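Local atomic coordinates of gamma-glutamyltranspeptidase (Streptomyces lincolnensis, PDB entry 6J3A), a protein that probably acts as an N-terminal-nucleophile enzyme of the gamma-glutamyltranspeptidase family, related to LmbA. Residues V61-A66 against F112-L117; D315-Y320 against A362-H367; N537-S542 against W584-L589. One frame throughout, in Å; residues are numbered along the deposited sequence.

How the contacts relate
From the N terminus, contact 1 comes first: residues 112-117 of helix 111-122 return to strand 61-66 after 45 intervening residues, strand 73-77 and helix 87-92 among them. Contact 2 then joins the C-terminal end of helix 299-319 to the loop that follows helix 334-341. Contact 3 joins Asn-537 and strand 538-540 to the loop leading into strand 590-594. The three closures run in series, neither nested nor crossed. Contacts 1 and 3 lie on opposite sides of the chain centre, their own centres about 26 Å apart. Contacts 2 and 3 approach each other to about 8 Å between nearest atoms, and helix 299-319, whose end makes contact 2, also touches Trp-538 and Asn-540 of contact 3.

Contact 1 (V61-A66 against F112-L117); sequences VPILLA and FDAWML
A helix-on-strand interface, in which Val-61 and Ile-63 of strand 61-66 face Ala-114 and Trp-115 of helix 111-122, builds this buried contact. The segment axes are 8.9 Å apart at their closest and run only 23° from parallel. Trp-115 supplies most of the helix side. Its CG lies anti to the carbonyl carbon and beside the backbone N (chi1 -67°), which swings the indole toward the strand. One ring face receives both strand residues. Ile-63 brings CD1 over the six-membered ring as a CH-pi contact, the methyl carbon 3.9 Å from the ring centroid and 20° off the normal. Val-61 crosses the indole at about a right angle and lays CG1 over the same face nearer the pyrrole, 3.8 Å from Trp-115 NE1, while its CG2 comes obliquely to within 3.8 Å of Trp-115 CZ2. Such packing of helices on an antiparallel sheet agrees with the layered alpha-beta-beta-alpha sandwich of N-terminal-nucleophile hydrolases, and strand 61-66 lies here between strands 73-77 and 433-436. Helix 36-50 shares the interface, its Val-41 and Ala-44 touching Trp-115. Ala-114 completes the helix side, its CB 4.0 Å from Val-61 CG1 and 4.3 Å from Ile-63 CD1. Pro-62 points away from the helix and packs on Leu-483 and Pro-485.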
loop_
_atom_site.group_PDB
_atom_site.type_symbol
_atom_site.label_atom_id
_atom_site.label_comp_id
_atom_site.label_asym_id
_atom_site.label_seq_id
_atom_site.Cartn_x
_atom_site.Cartn_y
_atom_site.Cartn_z
ATOM N N VAL A 61 -6.245 23.352 -9.953
ATOM C CA VAL A 61 -6.691 22.497 -8.861
ATOM C C VAL A 61 -7.847 23.149 -8.085
ATOM O O VAL A 61 -7.734 24.297 -7.669
ATOM C CB VAL A 61 -5.526 22.130 -7.899
ATOM C CG1 VAL A 61 -4.947 23.350 -7.198
ATOM C CG2 VAL A 61 -5.983 21.107 -6.875
ATOM N N PRO A 62 -8.974 22.430 -7.920
ATOM C CA PRO A 62 -9.909 22.722 -6.822
ATOM C C PRO A 62 -9.473 22.021 -5.542
ATOM O O PRO A 62 -9.171 20.835 -5.577
ATOM C CB PRO A 62 -11.249 22.131 -7.298
ATOM C CG PRO A 62 -11.020 21.595 -8.669
ATOM C CD PRO A 62 -9.544 21.477 -8.886
ATOM N N ILE A 63 -9.454 22.738 -4.424
ATOM C CA ILE A 63 -9.125 22.131 -3.136
ATOM C C ILE A 63 -10.310 22.266 -2.183
ATOM O O ILE A 63 -10.822 23.363 -1.983
ATOM C CB ILE A 63 -7.882 22.778 -2.500
ATOM C CG1 ILE A 63 -6.723 22.829 -3.505
ATOM C CG2 ILE A 63 -7.465 22.006 -1.248
ATOM C CD1 ILE A 63 -5.593 23.745 -3.082
ATOM N N LEU A 64 -10.736 21.140 -1.612
ATOM C CA LEU A 64 -11.718 21.120 -0.533
ATOM C C LEU A 64 -11.002 20.914 0.781
ATOM O O LEU A 64 -10.344 19.895 0.967
ATOM C CB LEU A 64 -12.700 19.974 -0.727
ATOM C CG LEU A 64 -13.907 20.274 -1.603
ATOM C CD1 LEU A 64 -14.580 18.973 -1.995
ATOM C CD2 LEU A 64 -14.886 21.177 -0.871
ATOM N N LEU A 65 -11.157 21.854 1.701
ATOM C CA LEU A 65 -10.528 21.742 3.006
ATOM C C LEU A 65 -11.595 21.673 4.103
ATOM O O LEU A 65 -12.665 22.272 3.988
ATOM C CB LEU A 65 -9.527 22.876 3.251
ATOM C CG LEU A 65 -9.900 24.334 2.953
ATOM C CD1 LEU A 65 -9.028 25.272 3.784
ATOM C CD2 LEU A 65 -9.764 24.692 1.475
ATOM N N ALA A 66 -11.293 20.911 5.147
ATOM C CA ALA A 66 -12.180 20.742 6.291
ATOM C C ALA A 66 -11.317 20.760 7.541
ATOM O O ALA A 66 -11.044 19.696 8.100
ATOM C CB ALA A 66 -12.939 19.431 6.185
ATOM N N PHE A 112 -0.658 26.913 -8.939
ATOM C CA PHE A 112 0.439 27.384 -8.117
ATOM C C PHE A 112 -0.025 28.319 -7.008
ATOM O O PHE A 112 0.280 28.095 -5.838
ATOM C CB PHE A 112 1.517 28.080 -8.927
ATOM C CG PHE A 112 2.686 28.504 -8.086
ATOM C CD1 PHE A 112 3.673 27.599 -7.751
ATOM C CD2 PHE A 112 2.766 29.794 -7.581
ATOM C CE1 PHE A 112 4.740 27.981 -6.948
ATOM C CE2 PHE A 112 3.828 30.187 -6.784
ATOM C CZ PHE A 112 4.815 29.275 -6.461
ATOM N N ASP A 113 -0.752 29.366 -7.385
ATOM C CA ASP A 113 -1.222 30.348 -6.402
ATOM C C ASP A 113 -2.121 29.703 -5.342
ATOM O O ASP A 113 -2.049 30.058 -4.164
ATOM C CB ASP A 113 -1.958 31.510 -7.068
ATOM C CG ASP A 113 -2.070 32.719 -6.154
ATOM O OD1 ASP A 113 -1.023 33.356 -5.871
ATOM O OD2 ASP A 113 -3.197 33.029 -5.694
ATOM N N ALA A 114 -2.950 28.753 -5.773
ATOM C CA ALA A 114 -3.806 27.991 -4.877
ATOM C C ALA A 114 -3.028 27.243 -3.802
ATOM O O ALA A 114 -3.372 27.328 -2.631
ATOM C CB ALA A 114 -4.671 27.023 -5.667
ATOM N N TRP A 115 -1.983 26.521 -4.194
ATOM C CA TRP A 115 -1.145 25.797 -3.227
ATOM C C TRP A 115 -0.374 26.754 -2.316
ATOM O O TRP A 115 -0.098 26.430 -1.156
ATOM C CB TRP A 115 -0.162 24.858 -3.943
ATOM C CG TRP A 115 -0.813 23.704 -4.653
ATOM C CD1 TRP A 115 -0.740 23.408 -5.988
ATOM C CD2 TRP A 115 -1.632 22.687 -4.064
ATOM N NE1 TRP A 115 -1.464 22.268 -6.267
ATOM C CE2 TRP A 115 -2.023 21.810 -5.103
ATOM C CE3 TRP A 115 -2.070 22.431 -2.759
ATOM C CZ2 TRP A 115 -2.826 20.700 -4.877
ATOM C CZ3 TRP A 115 -2.870 21.319 -2.535
ATOM C CH2 TRP A 115 -3.243 20.469 -3.591
ATOM N N MET A 116 -0.021 27.922 -2.847
ATOM C CA MET A 116 0.656 28.942 -2.060
ATOM C C MET A 116 -0.295 29.503 -1.026
ATOM O O MET A 116 0.101 29.738 0.105
ATOM C CB MET A 116 1.180 30.083 -2.943
ATOM C CG MET A 116 2.412 29.768 -3.775
ATOM S SD MET A 116 3.730 28.894 -2.914
ATOM C CE MET A 116 3.326 27.211 -3.375
ATOM N N LEU A 117 -1.544 29.730 -1.426
ATOM C CA LEU A 117 -2.559 30.225 -0.494
ATOM C C LEU A 117 -2.796 29.226 0.624
ATOM O O LEU A 117 -2.838 29.599 1.798
ATOM C CB LEU A 117 -3.896 30.518 -1.191
ATOM C CG LEU A 117 -4.288 31.979 -1.439
ATOM C CD1 LEU A 117 -5.732 32.030 -1.901
ATOM C CD2 LEU A 117 -4.134 32.889 -0.228
#

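Contact 2 (D315-Y320 against A362-H367)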
loop_
_atom_site.group_PDB
_atom_site.type_symbol
_atom_site.label_atom_id
_atom_site.label_comp_id
_atom_site.label_asym_id
_atom_site.label_seq_id
_atom_site.Cartn_x
_atom_site.Cartn_y
_atom_site.Cartn_z
ATOM N N ASP A 315 -28.341 18.558 -17.354
ATOM C CA ASP A 315 -28.473 19.800 -16.593
ATOM C C ASP A 315 -27.118 20.479 -16.452
ATOM O O ASP A 315 -27.031 21.693 -16.558
ATOM C CB ASP A 315 -29.102 19.549 -15.211
ATOM C CG ASP A 315 -30.642 19.566 -15.233
ATOM O OD1 ASP A 315 -31.258 19.934 -16.268
ATOM O OD2 ASP A 315 -31.240 19.224 -14.178
ATOM N N ARG A 316 -26.067 19.687 -16.230
ATOM C CA ARG A 316 -24.688 20.186 -16.239
ATOM C C ARG A 316 -24.350 20.958 -17.528
ATOM O O ARG A 316 -23.842 22.079 -17.485
ATOM C CB ARG A 316 -23.705 19.040 -16.056
ATOM C CG ARG A 316 -22.254 19.487 -15.944
ATOM C CD ARG A 316 -21.283 18.340 -16.133
ATOM N NE ARG A 316 -21.004 18.065 -17.546
ATOM C CZ ARG A 316 -20.010 17.303 -18.002
ATOM N NH1 ARG A 316 -19.858 17.129 -19.311
ATOM N NH2 ARG A 316 -19.152 16.729 -17.168
ATOM N N GLU A 317 -24.639 20.333 -18.663
ATOM C CA GLU A 317 -24.377 20.928 -19.972
ATOM C C GLU A 317 -25.187 22.196 -20.236
ATOM O O GLU A 317 -24.662 23.193 -20.744
ATOM C CB GLU A 317 -24.685 19.918 -21.079
ATOM C CG GLU A 317 -24.242 20.371 -22.466
ATOM C CD GLU A 317 -22.777 20.757 -22.497
ATOM O OE1 GLU A 317 -21.945 19.955 -22.025
ATOM O OE2 GLU A 317 -22.454 21.867 -22.954
ATOM N N ALA A 318 -26.473 22.125 -19.921
ATOM C CA ALA A 318 -27.399 23.246 -20.106
ATOM C C ALA A 318 -27.134 24.428 -19.186
ATOM O O ALA A 318 -27.212 25.571 -19.624
ATOM C CB ALA A 318 -28.832 22.772 -19.922
ATOM N N TRP A 319 -26.835 24.152 -17.922
ATOM C CA TRP A 319 -26.867 25.178 -16.877
ATOM C C TRP A 319 -25.522 25.562 -16.262
ATOM O O TRP A 319 -25.397 26.674 -15.744
ATOM C CB TRP A 319 -27.870 24.773 -15.784
ATOM C CG TRP A 319 -29.253 24.579 -16.352
ATOM C CD1 TRP A 319 -29.940 23.406 -16.479
ATOM C CD2 TRP A 319 -30.080 25.590 -16.918
ATOM N NE1 TRP A 319 -31.156 23.628 -17.070
ATOM C CE2 TRP A 319 -31.264 24.962 -17.359
ATOM C CE3 TRP A 319 -29.936 26.978 -17.093
ATOM C CZ2 TRP A 319 -32.304 25.673 -17.964
ATOM C CZ3 TRP A 319 -30.959 27.684 -17.696
ATOM C CH2 TRP A 319 -32.134 27.030 -18.123
ATOM N N TYR A 320 -24.516 24.683 -16.322
ATOM C CA TYR A 320 -23.266 24.926 -15.568
ATOM C C TYR A 320 -22.293 25.772 -16.353
ATOM O O TYR A 320 -22.273 25.758 -17.586
ATOM C CB TYR A 320 -22.554 23.642 -15.145
ATOM C CG TYR A 320 -23.254 22.780 -14.109
ATOM C CD1 TYR A 320 -24.650 22.761 -13.971
ATOM C CD2 TYR A 320 -22.510 21.920 -13.297
ATOM C CE1 TYR A 320 -25.271 21.933 -13.050
ATOM C CE2 TYR A 320 -23.128 21.088 -12.374
ATOM C CZ TYR A 320 -24.510 21.095 -12.258
ATOM O OH TYR A 320 -25.129 20.277 -11.341
ATOM N N ALA A 362 -34.063 25.796 -21.361
ATOM C CA ALA A 362 -32.691 25.343 -21.517
ATOM C C ALA A 362 -32.152 25.741 -22.889
ATOM O O ALA A 362 -32.757 25.412 -23.920
ATOM C CB ALA A 362 -32.630 23.835 -21.349
ATOM N N ARG A 363 -31.029 26.457 -22.893
ATOM C CA ARG A 363 -30.337 26.800 -24.134
ATOM C C ARG A 363 -29.008 26.064 -24.215
ATOM O O ARG A 363 -28.135 26.207 -23.350
ATOM C CB ARG A 363 -30.119 28.306 -24.301
ATOM C CG ARG A 363 -30.281 28.745 -25.762
ATOM C CD ARG A 363 -29.245 29.749 -26.240
ATOM N NE ARG A 363 -29.511 31.091 -25.731
ATOM C CZ ARG A 363 -28.901 32.200 -26.149
ATOM N NH1 ARG A 363 -29.235 33.370 -25.604
ATOM N NH2 ARG A 363 -27.968 32.157 -27.108
ATOM N N LEU A 364 -28.871 25.293 -25.284
ATOM C CA LEU A 364 -27.768 24.371 -25.465
ATOM C C LEU A 364 -26.834 24.904 -26.541
ATOM O O LEU A 364 -27.243 25.670 -27.418
ATOM C CB LEU A 364 -28.310 22.998 -25.881
ATOM C CG LEU A 364 -28.974 22.124 -24.813
ATOM C CD1 LEU A 364 -29.732 20.965 -25.460
ATOM C CD2 LEU A 364 -27.934 21.604 -23.827
ATOM N N SER A 365 -25.575 24.490 -26.469
ATOM C CA SER A 365 -24.615 24.748 -27.548
ATOM C C SER A 365 -25.045 24.053 -28.836
ATOM O O SER A 365 -25.651 22.978 -28.810
ATOM C CB SER A 365 -23.199 24.293 -27.160
ATOM O OG SER A 365 -22.525 23.661 -28.238
ATOM N N ALA A 366 -24.694 24.673 -29.959
ATOM C CA ALA A 366 -24.983 24.135 -31.292
ATOM C C ALA A 366 -24.328 22.758 -31.512
ATOM O O ALA A 366 -24.858 21.926 -32.249
ATOM C CB ALA A 366 -24.526 25.121 -32.354
ATOM N N HIS A 367 -23.191 22.532 -30.850
ATOM C CA HIS A 367 -22.473 21.244 -30.856
ATOM C C HIS A 367 -23.007 20.128 -29.931
ATOM O O HIS A 367 -22.480 19.001 -29.939
ATOM C CB HIS A 367 -21.020 21.503 -30.473
ATOM C CG HIS A 367 -20.251 22.236 -31.514
ATOM N ND1 HIS A 367 -20.150 23.613 -31.540
ATOM C CD2 HIS A 367 -19.550 21.782 -32.577
ATOM C CE1 HIS A 367 -19.413 23.973 -32.575
ATOM N NE2 HIS A 367 -19.039 22.882 -33.222
HETATM O O HOH W 1 -25.456 25.563 -22.288
HETATM O O HOH W 2 -24.887 22.936 -24.511
#
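Glu-317 and Leu-364 cross at about a right angle where the end of helix 299-319 meets the loop 362-367. From CB the Glu-317 chain leaves with CG anti to the backbone N (chi1 -171°), and CG lies 4.1 Å from Leu-364 CD2. A bend at chi2 (54°) then turns the carboxylate. Its OE1 forms a salt bridge with Arg-480, while OE2 takes the N-H of Trp-464 and accepts from a water 3.1 Å away; that water accepts in turn from Ser-365 N, at 2.6 Å. The carboxylate thus reaches the loop backbone through a single water, at the first residue of an ST turn in which Ser-365 OG accepts from His-367 N at 2.9 Å. Earlier in the loop, Leu-364 CD2 also touches Ala-318, whose CB meets Ala-362 CB at 4.2 Å. Trp-319 brings its six-membered ring obliquely against the loop, CZ2 lying 3.6 Å from Ala-362 CA, while its NE1 donates to the carbonyl of Gly-355. A leucine in place of Trp-319 would probably leave that carbonyl without its donor and open a gap beside Ala-362. A second water lies between the carbonyl oxygens of Glu-317 and Arg-363.

Contact 3 (N537-S542 against W584-L589)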
loop_
_atom_site.group_PDB
_atom_site.type_symbol
_atom_site.label_atom_id
_atom_site.label_comp_id
_atom_site.label_asym_id
_atom_site.label_seq_id
_atom_site.Cartn_x
_atom_site.Cartn_y
_atom_site.Cartn_z
ATOM N N ASN A 537 -16.906 -0.856 -11.075
ATOM C CA ASN A 537 -17.406 0.490 -11.333
ATOM C C ASN A 537 -17.765 0.586 -12.818
ATOM O O ASN A 537 -17.456 -0.320 -13.602
ATOM C CB ASN A 537 -16.350 1.534 -10.913
ATOM C CG ASN A 537 -16.959 2.852 -10.435
ATOM O OD1 ASN A 537 -18.019 3.231 -10.871
ATOM N ND2 ASN A 537 -16.275 3.545 -9.534
ATOM N N TRP A 538 -18.462 1.664 -13.177
ATOM C CA TRP A 538 -18.985 1.863 -14.533
ATOM C C TRP A 538 -19.160 3.351 -14.801
ATOM O O TRP A 538 -19.127 4.151 -13.880
ATOM C CB TRP A 538 -20.346 1.161 -14.693
ATOM C CG TRP A 538 -21.451 1.813 -13.849
ATOM C CD1 TRP A 538 -22.366 2.748 -14.263
ATOM C CD2 TRP A 538 -21.701 1.607 -12.455
ATOM N NE1 TRP A 538 -23.177 3.121 -13.215
ATOM C CE2 TRP A 538 -22.791 2.437 -12.095
ATOM C CE3 TRP A 538 -21.115 0.797 -11.472
ATOM C CZ2 TRP A 538 -23.303 2.481 -10.794
ATOM C CZ3 TRP A 538 -21.633 0.834 -10.172
ATOM C CH2 TRP A 538 -22.713 1.675 -9.848
ATOM N N HIS A 539 -19.384 3.700 -16.063
ATOM C CA HIS A 539 -19.729 5.076 -16.464
ATOM C C HIS A 539 -20.543 5.052 -17.735
ATOM O O HIS A 539 -20.525 4.056 -18.452
ATOM C CB HIS A 539 -18.475 5.922 -16.697
ATOM C CG HIS A 539 -17.723 5.580 -17.952
ATOM N ND1 HIS A 539 -17.747 6.374 -19.078
ATOM C CD2 HIS A 539 -16.913 4.539 -18.249
ATOM C CE1 HIS A 539 -16.983 5.833 -20.010
ATOM N NE2 HIS A 539 -16.469 4.717 -19.533
ATOM N N ASN A 540 -21.238 6.153 -18.013
ATOM C CA ASN A 540 -21.860 6.370 -19.328
ATOM C C ASN A 540 -21.197 7.527 -20.074
ATOM O O ASN A 540 -20.493 8.340 -19.468
ATOM C CB ASN A 540 -23.378 6.575 -19.197
ATOM C CG ASN A 540 -23.762 7.984 -18.779
ATOM O OD1 ASN A 540 -23.778 8.902 -19.596
ATOM N ND2 ASN A 540 -24.120 8.150 -17.513
ATOM N N ASP A 541 -21.437 7.582 -21.386
ATOM C CA ASP A 541 -20.932 8.670 -22.248
ATOM C C ASP A 541 -22.056 9.313 -23.067
ATOM O O ASP A 541 -21.812 9.856 -24.151
ATOM C CB ASP A 541 -19.840 8.162 -23.206
ATOM C CG ASP A 541 -18.526 7.864 -22.515
ATOM O OD1 ASP A 541 -18.005 8.718 -21.756
ATOM O OD2 ASP A 541 -18.000 6.768 -22.776
ATOM N N SER A 542 -23.277 9.283 -22.539
ATOM C CA SER A 542 -24.447 9.808 -23.251
ATOM C C SER A 542 -24.702 11.279 -22.908
ATOM O O SER A 542 -25.723 11.643 -22.342
ATOM C CB SER A 542 -25.675 8.940 -22.979
ATOM O OG SER A 542 -26.726 9.283 -23.855
ATOM N N TRP A 584 -10.129 -4.408 -14.636
ATOM C CA TRP A 584 -9.572 -3.422 -13.709
ATOM C C TRP A 584 -9.252 -2.128 -14.441
ATOM O O TRP A 584 -8.082 -1.797 -14.638
ATOM C CB TRP A 584 -8.317 -4.003 -13.047
ATOM C CG TRP A 584 -8.605 -5.187 -12.177
ATOM C CD1 TRP A 584 -8.475 -6.497 -12.516
ATOM C CD2 TRP A 584 -9.090 -5.164 -10.825
ATOM N NE1 TRP A 584 -8.838 -7.301 -11.456
ATOM C CE2 TRP A 584 -9.220 -6.509 -10.406
ATOM C CE3 TRP A 584 -9.426 -4.140 -9.931
ATOM C CZ2 TRP A 584 -9.667 -6.859 -9.132
ATOM C CZ3 TRP A 584 -9.872 -4.482 -8.663
ATOM C CH2 TRP A 584 -9.985 -5.835 -8.272
ATOM N N SER A 585 -10.311 -1.407 -14.816
ATOM C CA SER A 585 -10.245 -0.251 -15.750
ATOM C C SER A 585 -11.058 1.006 -15.397
ATOM O O SER A 585 -10.815 2.058 -15.991
ATOM C CB SER A 585 -10.713 -0.699 -17.136
ATOM O OG SER A 585 -12.064 -1.146 -17.091
ATOM N N GLU A 586 -12.000 0.914 -14.455
ATOM C CA GLU A 586 -12.931 2.012 -14.127
ATOM C C GLU A 586 -12.626 2.573 -12.744
ATOM O O GLU A 586 -12.796 1.883 -11.750
ATOM C CB GLU A 586 -14.382 1.524 -14.153
ATOM C CG GLU A 586 -14.884 1.061 -15.512
ATOM C CD GLU A 586 -15.112 2.209 -16.466
ATOM O OE1 GLU A 586 -14.679 2.096 -17.642
ATOM O OE2 GLU A 586 -15.713 3.221 -16.023
ATOM N N GLY A 587 -12.163 3.815 -12.700
ATOM C CA GLY A 587 -11.980 4.564 -11.459
ATOM C C GLY A 587 -10.542 4.589 -11.006
ATOM O O GLY A 587 -9.869 3.560 -11.065
ATOM N N ARG A 588 -10.056 5.766 -10.601
ATOM C CA ARG A 588 -8.771 5.873 -9.900
ATOM C C ARG A 588 -9.018 6.525 -8.547
ATOM O O ARG A 588 -8.382 7.516 -8.186
ATOM C CB ARG A 588 -7.678 6.651 -10.670
ATOM C CG ARG A 588 -7.683 6.647 -12.188
ATOM C CD ARG A 588 -6.969 5.470 -12.815
ATOM N NE ARG A 588 -7.966 4.519 -13.271
ATOM C CZ ARG A 588 -7.882 3.738 -14.341
ATOM N NH1 ARG A 588 -8.897 2.936 -14.611
ATOM N NH2 ARG A 588 -6.817 3.738 -15.136
ATOM N N LEU A 589 -9.926 5.928 -7.786
ATOM C CA LEU A 589 -10.373 6.501 -6.519
ATOM C C LEU A 589 -9.277 6.639 -5.457
ATOM O O LEU A 589 -8.322 5.860 -5.418
ATOM C CB LEU A 589 -11.562 5.702 -5.991
ATOM C CG LEU A 589 -12.805 6.042 -6.835
ATOM C CD1 LEU A 589 -13.775 4.885 -6.977
ATOM C CD2 LEU A 589 -13.495 7.271 -6.260
HETATM O O HOH W 3 -13.714 2.187 -9.244
#
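With CG anti to the carbonyl carbon (chi1 -64°) and a second bend at chi2 (-72°), Glu-586 lays its chain along the carbonyl of Asn-537 and on toward His-539. Glu-586 CG comes within 3.5 Å of Asn-537 O, and Asn-537 CB lies 3.8 Å from Glu-586 CB. Asn-537, its CG roughly anti to the backbone N (chi1 -149°), sends ND2 toward Gly-587 and Leu-589. There ND2 donates to a water at 2.9 Å, which itself donates to Glu-586 O at 2.7 Å, a bridge joining the asparagine amide to the backbone of the opposing loop. Leu-589 approaches from the opposite direction and sets CD1 3.8 Å from Asn-537 ND2. Gly-587 lies beside this amide at backbone angles where a CB would strike the carbonyl O of Glu-586; it would also come 3.5 Å from Asn-537 ND2. The Glu-586 carboxylate lies at the edge of the His-539 ring, the two planes nearly in the same orientation, but their closest approach is too short to be trusted. The firmer partner of OE2 is Trp-509 NE1, on helix 506-519. Glu-560 ties the segments together from outside: OE1 accepts from the backbone N of Ser-585 and of Glu-586, and OE2 from that of Asn-537. Farther along the first segment, Asn-540 OD1 closes an Asx turn by accepting from Ser-542 N at 3.0 Å, in the carbonyl plane and on a lone pair. At the start of segment 584-589, Trp-584 stacks on Phe-2 of the second subunit. The contact joins Asn-537 and the start of strand 538-540, at the edge of a small mixed sheet, to the loop entering strand 590-594, a strand of the antiparallel sheet framework expected of the N-terminal-nucleophile fold.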